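Local atomic coordinates of E3 SUMO-protein ligase SIZ1 (Saccharomyces cerevisiae, PDB entry 3I2D), a protein that acts as an E3 ligase that promotes attachment of SUMO to septins and to the replication clamp PCNA. Residues T246-Q251 with K269-F274; K264-K269 with N302-E307; N155-K160 with S282-P287; K116-L121 with V202-P207. One frame throughout, in Å; residues are numbered along the deposited sequence.

In the fold
From the N terminus, strand 117-125 opens contact 4, which closes when strand 195-204 returns beside it in one of the two sheets of the PINIT domain. Before that closure, loop 155-160 has already left for contact 3, so the two cross; contact 3 ends at helix 276-285 and joins the PINIT domain to the SP-RING. Within its long span lies all of contact 1, where strand 245-249 meets the zinc-binding loop. Contact 2 starts at strand 262-265, crossing contact 1, and closes last at strand 303-305, thereby crossing contact 3 as well. Contacts 1 and 2 share Lys269 and the zinc ion; Arg157 NH2 and Ile205 O join contacts 3 and 4.

Contact 1: T246-Q251 with K269-F274; sequences TIMSLQ and KHLQCF. With ZN (zinc ion), chain B.
Gln272 makes the polar link here, its NE2 donating a weak hydrogen bond to the backbone O of Gln251 at 3.2 Å, bent to 129° at the hydrogen. The other end of the amide, OE1, faces Ser249, 3.5 Å from Ser249 O, two acceptors that do not bond, and also lies by the serine CB. CG stands anti to the backbone N (chi1 -176°) and the chain then bends at chi2 (50°), which swings the amide toward the strand. With an alanine here, the Gln251 carbonyl would probably lose its donor from the loop and the flank of Ser249 its cover. Further along, Met248 brings its sulfur near Leu271, SD to CG 4.4 Å, a loose apolar touch between strand and loop. Each of these has a second layer behind it: Met248 also rests on Val309 and Ile312, while Leu271 packs on Tyr228 and Leu229 of helix 222-234. Ser249 OG accepts the backbone N-H of Gln251 at 2.9 Å, an ST turn that is likely to fix the backbone next to the Gln251 carbonyl. On the far side of the loop, His270 NE2 binds the zinc ion at 2.1 Å. Cys268, Cys291 and Cys294 complete the coordination, giving the single zinc site of three cysteines and one histidine typical of an SP-RING finger.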
# COMPACT_ATOMS: atom_id res chain seq x y z
N THR A 246 -32.12 -0.63 15.25
CA THR A 246 -30.84 -1.31 15.09
C THR A 246 -29.85 -0.70 16.08
O THR A 246 -29.93 0.49 16.39
CB THR A 246 -30.29 -1.16 13.65
OG1 THR A 246 -31.31 -1.50 12.70
CG2 THR A 246 -29.07 -2.08 13.43
N ILE A 247 -28.93 -1.52 16.58
CA ILE A 247 -27.92 -1.02 17.50
C ILE A 247 -26.62 -0.95 16.70
O ILE A 247 -26.20 -1.93 16.08
CB ILE A 247 -27.72 -1.96 18.71
CG1 ILE A 247 -29.03 -2.10 19.49
CG2 ILE A 247 -26.65 -1.40 19.62
CD1 ILE A 247 -30.13 -2.88 18.76
N MET A 248 -26.00 0.23 16.69
CA MET A 248 -24.76 0.44 15.96
C MET A 248 -23.70 0.83 16.95
O MET A 248 -23.99 1.52 17.92
CB MET A 248 -24.94 1.57 14.94
CG MET A 248 -23.65 2.02 14.28
SD MET A 248 -23.92 3.32 13.06
CE MET A 248 -23.87 4.76 14.13
N SER A 249 -22.47 0.39 16.70
CA SER A 249 -21.36 0.70 17.60
C SER A 249 -20.58 1.92 17.16
O SER A 249 -20.44 2.19 15.97
CB SER A 249 -20.39 -0.48 17.67
OG SER A 249 -19.28 -0.18 18.51
N LEU A 250 -20.06 2.66 18.13
CA LEU A 250 -19.25 3.83 17.85
C LEU A 250 -17.78 3.38 17.90
O LEU A 250 -16.86 4.15 17.64
CB LEU A 250 -19.51 4.91 18.91
CG LEU A 250 -20.95 5.39 19.05
CD1 LEU A 250 -21.00 6.57 20.01
CD2 LEU A 250 -21.50 5.79 17.68
N GLN A 251 -17.59 2.11 18.24
CA GLN A 251 -16.28 1.49 18.34
C GLN A 251 -15.80 0.96 16.99
O GLN A 251 -16.59 0.48 16.17
CB GLN A 251 -16.32 0.34 19.35
CG GLN A 251 -16.84 0.75 20.73
CD GLN A 251 -16.03 1.88 21.36
OE1 GLN A 251 -14.95 1.66 21.90
NE2 GLN A 251 -16.54 3.10 21.25
N LYS A 269 -22.03 -2.17 1.80
CA LYS A 269 -23.45 -2.29 2.12
C LYS A 269 -23.60 -2.63 3.59
O LYS A 269 -23.82 -3.78 3.96
CB LYS A 269 -24.09 -3.40 1.28
CG LYS A 269 -24.47 -3.00 -0.14
CD LYS A 269 -23.28 -2.95 -1.08
CE LYS A 269 -23.73 -2.42 -2.45
NZ LYS A 269 -24.91 -3.17 -2.99
N HIS A 270 -23.46 -1.62 4.43
CA HIS A 270 -23.60 -1.82 5.87
C HIS A 270 -23.37 -0.51 6.60
O HIS A 270 -22.65 0.36 6.12
CB HIS A 270 -22.65 -2.93 6.38
CG HIS A 270 -21.19 -2.66 6.16
ND1 HIS A 270 -20.48 -1.74 6.89
CD2 HIS A 270 -20.31 -3.20 5.28
CE1 HIS A 270 -19.23 -1.72 6.48
NE2 HIS A 270 -19.10 -2.60 5.50
N LEU A 271 -24.03 -0.37 7.74
CA LEU A 271 -23.95 0.81 8.56
C LEU A 271 -22.62 0.95 9.31
O LEU A 271 -22.04 2.04 9.37
CB LEU A 271 -25.09 0.80 9.57
CG LEU A 271 -26.09 1.94 9.51
CD1 LEU A 271 -26.51 2.22 8.07
CD2 LEU A 271 -27.28 1.55 10.36
N GLN A 272 -22.14 -0.17 9.86
CA GLN A 272 -20.89 -0.19 10.62
C GLN A 272 -19.70 0.36 9.85
O GLN A 272 -19.37 -0.13 8.77
CB GLN A 272 -20.59 -1.62 11.11
CG GLN A 272 -19.33 -1.76 12.01
CD GLN A 272 -19.31 -0.76 13.17
OE1 GLN A 272 -20.31 -0.56 13.86
NE2 GLN A 272 -18.15 -0.13 13.39
N CYS A 273 -19.06 1.38 10.42
CA CYS A 273 -17.88 1.96 9.81
C CYS A 273 -16.69 1.48 10.61
O CYS A 273 -16.84 0.69 11.54
CB CYS A 273 -17.94 3.49 9.86
SG CYS A 273 -19.31 4.19 8.94
N PHE A 274 -15.51 1.94 10.23
CA PHE A 274 -14.29 1.58 10.95
C PHE A 274 -13.41 2.81 10.88
O PHE A 274 -13.63 3.68 10.05
CB PHE A 274 -13.60 0.38 10.28
CG PHE A 274 -13.39 0.56 8.83
CD1 PHE A 274 -14.31 0.06 7.92
CD2 PHE A 274 -12.27 1.25 8.36
CE1 PHE A 274 -14.12 0.23 6.55
CE2 PHE A 274 -12.07 1.43 7.00
CZ PHE A 274 -13.00 0.91 6.09
ZN ZN B . -17.55 -2.98 4.11

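Contact 2: K264-K269 with N302-E307; sequences KSINCK and NLAISE. With ZN (zinc ion), chain B.
Asn302 turns its side chain toward Ser265 and Asn267, its CB coming to 3.4 Å from Ser265 OG. Its CG is anti to its own carbonyl carbon (chi1 -68°), which carries the amide out past the serine to meet that of Asn267. The two side chains pass at a slant, with their amide planes 76° apart, nearly perpendicular. A water connects Ser265 OG to Asn302, donating to Asn302 OD1 at 3.1 Å. Ile266 leans the other way, its CG2 lying 4.1 Å from Ala304 CB, and Leu303 bends its CD1 back over the backbone between Lys264 and Ser265. Between these two sets of side chains the backbones pair antiparallel, Ser265 with Leu303 as a non-hydrogen-bonded pair. Ile266 N donates to Asn302 O at 3.0 Å, whereas the two bonds of the hydrogen-bonded pair Lys264 and Ala304 are weak. A type I turn begins at Ser265, still within the pairing, and runs to Cys268, closed by Cys268 N donating to Ser265 O at 2.8 Å. That turn delivers Cys268 SG to the zinc ion, 2.1 Å away. Lys264 NZ ties back to His270 O and, weakly, to Leu271 O. A small antiparallel sheet running into a zinc-binding loop is characteristic of RING-type fingers such as the SP-RING.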
# COMPACT_ATOMS: atom_id res chain seq x y z
N LYS A 264 -15.86 3.81 5.38
CA LYS A 264 -16.13 2.57 4.68
C LYS A 264 -16.12 2.93 3.21
O LYS A 264 -16.22 4.11 2.87
CB LYS A 264 -17.51 2.01 5.07
CG LYS A 264 -18.68 2.96 4.81
CD LYS A 264 -19.92 2.52 5.59
CE LYS A 264 -21.08 3.47 5.36
NZ LYS A 264 -22.21 3.18 6.29
N SER A 265 -15.99 1.93 2.35
CA SER A 265 -16.01 2.15 0.91
C SER A 265 -17.41 2.59 0.57
O SER A 265 -18.38 2.17 1.23
CB SER A 265 -15.71 0.85 0.14
OG SER A 265 -15.67 1.06 -1.27
N ILE A 266 -17.54 3.43 -0.44
CA ILE A 266 -18.87 3.87 -0.86
C ILE A 266 -19.59 2.62 -1.40
O ILE A 266 -20.83 2.59 -1.51
CB ILE A 266 -18.75 4.96 -1.93
CG1 ILE A 266 -18.07 4.38 -3.17
CG2 ILE A 266 -17.96 6.14 -1.37
CD1 ILE A 266 -17.80 5.42 -4.25
N ASN A 267 -18.81 1.59 -1.69
CA ASN A 267 -19.32 0.32 -2.17
C ASN A 267 -19.75 -0.61 -1.04
O ASN A 267 -20.25 -1.71 -1.29
CB ASN A 267 -18.27 -0.39 -3.02
CG ASN A 267 -17.92 0.38 -4.28
OD1 ASN A 267 -18.70 1.21 -4.73
ND2 ASN A 267 -16.75 0.10 -4.85
N CYS A 268 -19.56 -0.19 0.21
CA CYS A 268 -19.94 -1.04 1.33
C CYS A 268 -21.44 -0.99 1.64
O CYS A 268 -22.04 0.08 1.70
CB CYS A 268 -19.13 -0.69 2.59
SG CYS A 268 -17.42 -1.42 2.68
N LYS A 269 -22.03 -2.17 1.80
CA LYS A 269 -23.45 -2.29 2.12
C LYS A 269 -23.60 -2.63 3.59
O LYS A 269 -23.82 -3.78 3.96
CB LYS A 269 -24.09 -3.40 1.28
CG LYS A 269 -24.47 -3.00 -0.14
CD LYS A 269 -23.28 -2.95 -1.08
CE LYS A 269 -23.73 -2.42 -2.45
NZ LYS A 269 -24.91 -3.17 -2.99
N ASN A 302 -12.00 4.93 -2.95
CA ASN A 302 -13.42 4.77 -2.61
C ASN A 302 -13.69 4.91 -1.12
O ASN A 302 -14.83 4.74 -0.69
CB ASN A 302 -13.92 3.42 -3.07
CG ASN A 302 -13.96 3.30 -4.56
OD1 ASN A 302 -14.24 2.23 -5.10
ND2 ASN A 302 -13.69 4.40 -5.25
N LEU A 303 -12.65 5.19 -0.35
CA LEU A 303 -12.80 5.32 1.09
C LEU A 303 -13.29 6.73 1.43
O LEU A 303 -12.63 7.72 1.10
CB LEU A 303 -11.45 5.02 1.76
CG LEU A 303 -11.44 4.49 3.20
CD1 LEU A 303 -12.18 3.17 3.25
CD2 LEU A 303 -10.01 4.31 3.68
N ALA A 304 -14.44 6.81 2.08
CA ALA A 304 -15.03 8.09 2.47
C ALA A 304 -15.53 8.11 3.92
O ALA A 304 -15.90 7.08 4.47
CB ALA A 304 -16.18 8.44 1.53
N ILE A 305 -15.54 9.30 4.52
CA ILE A 305 -16.01 9.46 5.89
C ILE A 305 -17.52 9.37 5.84
O ILE A 305 -18.13 9.83 4.88
CB ILE A 305 -15.65 10.86 6.46
CG1 ILE A 305 -14.14 10.98 6.65
CG2 ILE A 305 -16.39 11.12 7.78
CD1 ILE A 305 -13.56 9.88 7.50
N SER A 306 -18.13 8.78 6.87
CA SER A 306 -19.58 8.68 6.94
C SER A 306 -20.07 9.85 7.76
O SER A 306 -19.83 9.92 8.96
CB SER A 306 -20.00 7.38 7.63
OG SER A 306 -21.28 7.52 8.22
N GLU A 307 -20.76 10.78 7.11
CA GLU A 307 -21.27 11.95 7.77
C GLU A 307 -22.26 11.59 8.87
O GLU A 307 -22.27 12.20 9.95
CB GLU A 307 -21.93 12.88 6.76
CG GLU A 307 -22.21 14.26 7.31
CD GLU A 307 -22.87 15.16 6.30
OE1 GLU A 307 -24.07 14.93 6.00
OE2 GLU A 307 -22.19 16.09 5.81
ZN ZN B . -17.55 -2.98 4.11
O HOH W 1 -14.03 -0.12 -3.12

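Contact 3: N155-K160 with S282-P287; sequences NIRGFK and SQLQIP
The guanidinium of Arg157 lies flat over a methyl group of Leu284: CD1 sits 3.7 Å above its plane, over the centre. Leu284 has CG anti to its backbone N (chi1 168°), which sends this branch out under the arginine, and the two side chains cross at about a right angle. The Phe159 ring has Leu284 O over one face, while CG of Pro287 approaches obliquely, 4.2 Å from Phe159 CD2. This is the seam between two domains, a loop of the PINIT domain set against helix 276-285 of the SP-RING and the residues that follow it. Two backbone hydrogen bonds stitch it. Phe159 N donates to Leu284 O at 2.8 Å, nearly straight at 160°, and Lys160 N donates to Gln285 O at 2.9 Å; both donors lie in the plane of the carbonyl they use. Phe159 has left-handed backbone angles, and its peptide and the next one both turn their N-H toward the other domain. Gly158, with no side chain in the way, brings the loop backbone close over the Leu284 carbonyl. The polar end of Arg157 looks back into its own domain, NH2 being hydrogen-bonded to Ile205 O and weakly to Phe73 O, which is likely to limit the rotation of the guanidinium and keep its face toward Leu284. Phe73 also touches Leu284, so the leucine is touched by two PINIT loops. At the outer side, Lys160 slants across Gln285, its CE 3.5 Å from Gln285 OE1.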
# COMPACT_ATOMS: atom_id res chain seq x y z
N ASN A 155 13.88 -6.03 5.67
CA ASN A 155 13.05 -5.23 6.55
C ASN A 155 12.94 -3.76 6.12
O ASN A 155 13.93 -3.03 6.08
CB ASN A 155 13.59 -5.31 7.98
CG ASN A 155 12.55 -5.80 8.97
OD1 ASN A 155 11.60 -5.08 9.31
ND2 ASN A 155 12.71 -7.03 9.43
N ILE A 156 11.71 -3.36 5.78
CA ILE A 156 11.42 -1.99 5.38
C ILE A 156 10.26 -1.50 6.23
O ILE A 156 9.76 -2.24 7.08
CB ILE A 156 11.07 -1.86 3.89
CG1 ILE A 156 10.02 -2.90 3.50
CG2 ILE A 156 12.32 -2.03 3.07
CD1 ILE A 156 9.71 -2.87 2.02
N ARG A 157 9.86 -0.25 6.01
CA ARG A 157 8.79 0.37 6.77
C ARG A 157 7.63 -0.51 7.22
O ARG A 157 7.46 -0.76 8.42
CB ARG A 157 8.23 1.57 6.01
CG ARG A 157 7.27 2.38 6.84
CD ARG A 157 7.33 3.81 6.44
NE ARG A 157 6.19 4.24 5.65
CZ ARG A 157 5.85 3.74 4.47
NH1 ARG A 157 6.55 2.76 3.91
NH2 ARG A 157 4.82 4.28 3.82
N GLY A 158 6.80 -0.97 6.29
CA GLY A 158 5.69 -1.81 6.72
C GLY A 158 5.78 -3.17 6.09
O GLY A 158 6.78 -3.86 6.23
N PHE A 159 4.72 -3.55 5.39
CA PHE A 159 4.67 -4.83 4.69
C PHE A 159 5.27 -5.97 5.49
O PHE A 159 6.08 -6.73 4.97
CB PHE A 159 5.40 -4.69 3.36
CG PHE A 159 5.00 -3.47 2.59
CD1 PHE A 159 5.62 -2.25 2.81
CD2 PHE A 159 3.95 -3.53 1.67
CE1 PHE A 159 5.21 -1.11 2.13
CE2 PHE A 159 3.52 -2.40 0.99
CZ PHE A 159 4.15 -1.19 1.22
N LYS A 160 4.87 -6.10 6.75
CA LYS A 160 5.45 -7.16 7.57
C LYS A 160 4.75 -8.50 7.32
O LYS A 160 5.24 -9.55 7.71
CB LYS A 160 5.40 -6.78 9.06
CG LYS A 160 4.03 -6.74 9.64
CD LYS A 160 4.04 -6.93 11.15
CE LYS A 160 4.54 -5.70 11.90
NZ LYS A 160 4.08 -5.77 13.32
N SER A 282 -3.13 -0.25 9.60
CA SER A 282 -3.24 -1.69 9.51
C SER A 282 -2.81 -2.14 8.10
O SER A 282 -2.10 -3.12 7.95
CB SER A 282 -4.68 -2.12 9.74
OG SER A 282 -4.75 -3.53 9.72
N GLN A 283 -3.26 -1.43 7.08
CA GLN A 283 -2.88 -1.78 5.71
C GLN A 283 -1.37 -1.63 5.49
O GLN A 283 -0.76 -2.42 4.78
CB GLN A 283 -3.65 -0.91 4.69
CG GLN A 283 -5.13 -1.21 4.63
CD GLN A 283 -5.40 -2.71 4.51
OE1 GLN A 283 -4.95 -3.36 3.58
NE2 GLN A 283 -6.12 -3.25 5.48
N LEU A 284 -0.77 -0.62 6.11
CA LEU A 284 0.66 -0.41 5.92
C LEU A 284 1.45 -1.59 6.43
O LEU A 284 2.47 -1.94 5.86
CB LEU A 284 1.12 0.86 6.62
CG LEU A 284 2.65 1.00 6.72
CD1 LEU A 284 3.26 1.14 5.32
CD2 LEU A 284 2.98 2.17 7.60
N GLN A 285 0.99 -2.22 7.51
CA GLN A 285 1.68 -3.36 8.08
C GLN A 285 1.27 -4.68 7.42
O GLN A 285 2.10 -5.54 7.14
CB GLN A 285 1.38 -3.48 9.57
CG GLN A 285 1.79 -2.29 10.41
CD GLN A 285 3.23 -1.91 10.21
OE1 GLN A 285 4.10 -2.76 10.03
NE2 GLN A 285 3.50 -0.62 10.26
N ILE A 286 -0.03 -4.82 7.19
CA ILE A 286 -0.60 -6.04 6.63
C ILE A 286 -1.56 -5.68 5.49
O ILE A 286 -2.78 -5.66 5.68
CB ILE A 286 -1.34 -6.81 7.76
CG1 ILE A 286 -0.37 -7.04 8.92
CG2 ILE A 286 -1.89 -8.13 7.24
CD1 ILE A 286 -1.02 -7.35 10.25
N PRO A 287 -1.03 -5.39 4.29
CA PRO A 287 -1.78 -5.00 3.09
C PRO A 287 -2.74 -6.04 2.52
O PRO A 287 -2.37 -6.86 1.70
CB PRO A 287 -0.68 -4.64 2.10
CG PRO A 287 0.38 -5.61 2.46
CD PRO A 287 0.40 -5.55 3.97

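Contact 4: K116-L121 with V202-P207; sequences KHRLYL and VEMITP
Tyr120 presents one ring face to Val202, whose CG2 stands 3.7 Å above the plane and toward the rim, a CH-pi contact. Met204 comes to the phenol end of the same ring. Its chain folds twice, at chi2 (-73°) and chi3 (83°), and this curl brings CE to 3.4 Å from Tyr120 OH and sets the sulfur obliquely to the ring in a Met-aromatic contact. A serine in place of the tyrosine would probably strip Val202 and the Met204 methyl of their shared cover and open a gap beside the sheet. Strands 117-125 and 195-204 are antiparallel neighbours at the middle of a four-stranded sheet in the PINIT domain. Arg118 and Val202 form a hydrogen-bonded pair, with Arg118 N to Val202 O at 2.9 Å and Val202 N to Arg118 O at 2.8 Å; Met204 N adds a bond to Lys116 O. Arg118 packs its CG on Met204 CG at 3.6 Å, then bends away to a salt bridge with Asp170. On the other face of the sheet the extended Glu203 places CG over the His117 imidazole, toward its rim, 4.2 Å from the centroid. The carboxylate plane is turned 71° from the ring, and Gln77 reaches both side chains through weak hydrogen bonds.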
# COMPACT_ATOMS: atom_id res chain seq x y z
N LYS A 116 11.38 12.04 3.71
CA LYS A 116 10.43 11.00 3.40
C LYS A 116 10.83 10.28 2.12
O LYS A 116 9.98 9.81 1.37
CB LYS A 116 9.03 11.60 3.25
CG LYS A 116 8.43 12.12 4.54
CD LYS A 116 6.94 12.41 4.36
CE LYS A 116 6.31 12.87 5.67
NZ LYS A 116 6.56 11.91 6.78
N HIS A 117 12.13 10.21 1.84
CA HIS A 117 12.58 9.55 0.63
C HIS A 117 13.49 8.39 0.93
O HIS A 117 14.26 8.42 1.88
CB HIS A 117 13.29 10.54 -0.27
CG HIS A 117 12.37 11.57 -0.85
ND1 HIS A 117 11.82 12.58 -0.10
CD2 HIS A 117 11.84 11.68 -2.09
CE1 HIS A 117 10.99 13.28 -0.85
NE2 HIS A 117 10.98 12.75 -2.06
N ARG A 118 13.42 7.35 0.10
CA ARG A 118 14.25 6.18 0.32
C ARG A 118 14.61 5.48 -0.97
O ARG A 118 13.89 5.59 -1.96
CB ARG A 118 13.52 5.21 1.24
CG ARG A 118 12.85 5.89 2.42
CD ARG A 118 13.29 5.29 3.72
NE ARG A 118 14.74 5.27 3.84
CZ ARG A 118 15.40 4.64 4.81
NH1 ARG A 118 14.73 3.98 5.75
NH2 ARG A 118 16.72 4.66 4.84
N LEU A 119 15.74 4.78 -0.97
CA LEU A 119 16.20 4.06 -2.16
C LEU A 119 15.76 2.59 -2.08
O LEU A 119 16.31 1.82 -1.30
CB LEU A 119 17.71 4.14 -2.25
CG LEU A 119 18.39 4.03 -3.61
CD1 LEU A 119 19.62 3.18 -3.42
CD2 LEU A 119 17.46 3.43 -4.67
N TYR A 120 14.77 2.21 -2.87
CA TYR A 120 14.26 0.85 -2.85
C TYR A 120 14.74 0.02 -4.03
O TYR A 120 14.86 0.51 -5.15
CB TYR A 120 12.73 0.86 -2.84
CG TYR A 120 12.09 1.14 -1.50
CD1 TYR A 120 12.87 1.51 -0.39
CD2 TYR A 120 10.72 1.00 -1.32
CE1 TYR A 120 12.29 1.72 0.86
CE2 TYR A 120 10.12 1.21 -0.07
CZ TYR A 120 10.92 1.56 1.01
OH TYR A 120 10.34 1.75 2.24
N LEU A 121 15.03 -1.24 -3.78
CA LEU A 121 15.43 -2.10 -4.86
C LEU A 121 14.23 -3.00 -5.12
O LEU A 121 13.66 -3.59 -4.18
CB LEU A 121 16.65 -2.91 -4.48
CG LEU A 121 17.14 -3.87 -5.55
CD1 LEU A 121 17.44 -3.12 -6.85
CD2 LEU A 121 18.37 -4.58 -5.02
N VAL A 202 12.13 6.39 -3.92
CA VAL A 202 10.69 6.47 -3.76
C VAL A 202 10.36 7.40 -2.61
O VAL A 202 11.18 7.63 -1.71
CB VAL A 202 10.06 5.08 -3.45
CG1 VAL A 202 10.46 4.06 -4.53
CG2 VAL A 202 10.49 4.61 -2.07
N GLU A 203 9.15 7.93 -2.65
CA GLU A 203 8.72 8.82 -1.60
C GLU A 203 7.79 8.07 -0.66
O GLU A 203 6.79 7.49 -1.08
CB GLU A 203 7.98 10.03 -2.17
CG GLU A 203 7.58 11.04 -1.08
CD GLU A 203 6.79 12.23 -1.60
OE1 GLU A 203 7.37 13.05 -2.36
OE2 GLU A 203 5.59 12.35 -1.26
N MET A 204 8.14 8.08 0.62
CA MET A 204 7.34 7.43 1.64
C MET A 204 6.05 8.22 1.77
O MET A 204 6.09 9.44 1.93
CB MET A 204 8.04 7.49 2.99
CG MET A 204 9.38 6.80 3.06
SD MET A 204 9.14 5.04 3.05
CE MET A 204 8.96 4.74 1.27
N ILE A 205 4.91 7.54 1.66
CA ILE A 205 3.65 8.24 1.85
C ILE A 205 3.15 7.70 3.16
O ILE A 205 3.11 6.49 3.39
CB ILE A 205 2.62 8.02 0.76
CG1 ILE A 205 3.06 8.75 -0.52
CG2 ILE A 205 1.26 8.56 1.22
CD1 ILE A 205 2.01 8.71 -1.62
N THR A 206 2.77 8.61 4.03
CA THR A 206 2.35 8.25 5.36
C THR A 206 0.87 7.95 5.58
O THR A 206 -0.01 8.43 4.85
CB THR A 206 2.85 9.36 6.30
OG1 THR A 206 3.81 8.80 7.19
CG2 THR A 206 1.72 10.02 7.06
N PRO A 207 0.57 7.09 6.56
CA PRO A 207 -0.82 6.74 6.85
C PRO A 207 -1.67 8.01 7.06
O PRO A 207 -2.76 8.12 6.50
CB PRO A 207 -0.69 5.89 8.11
CG PRO A 207 0.58 5.11 7.83
CD PRO A 207 1.51 6.16 7.23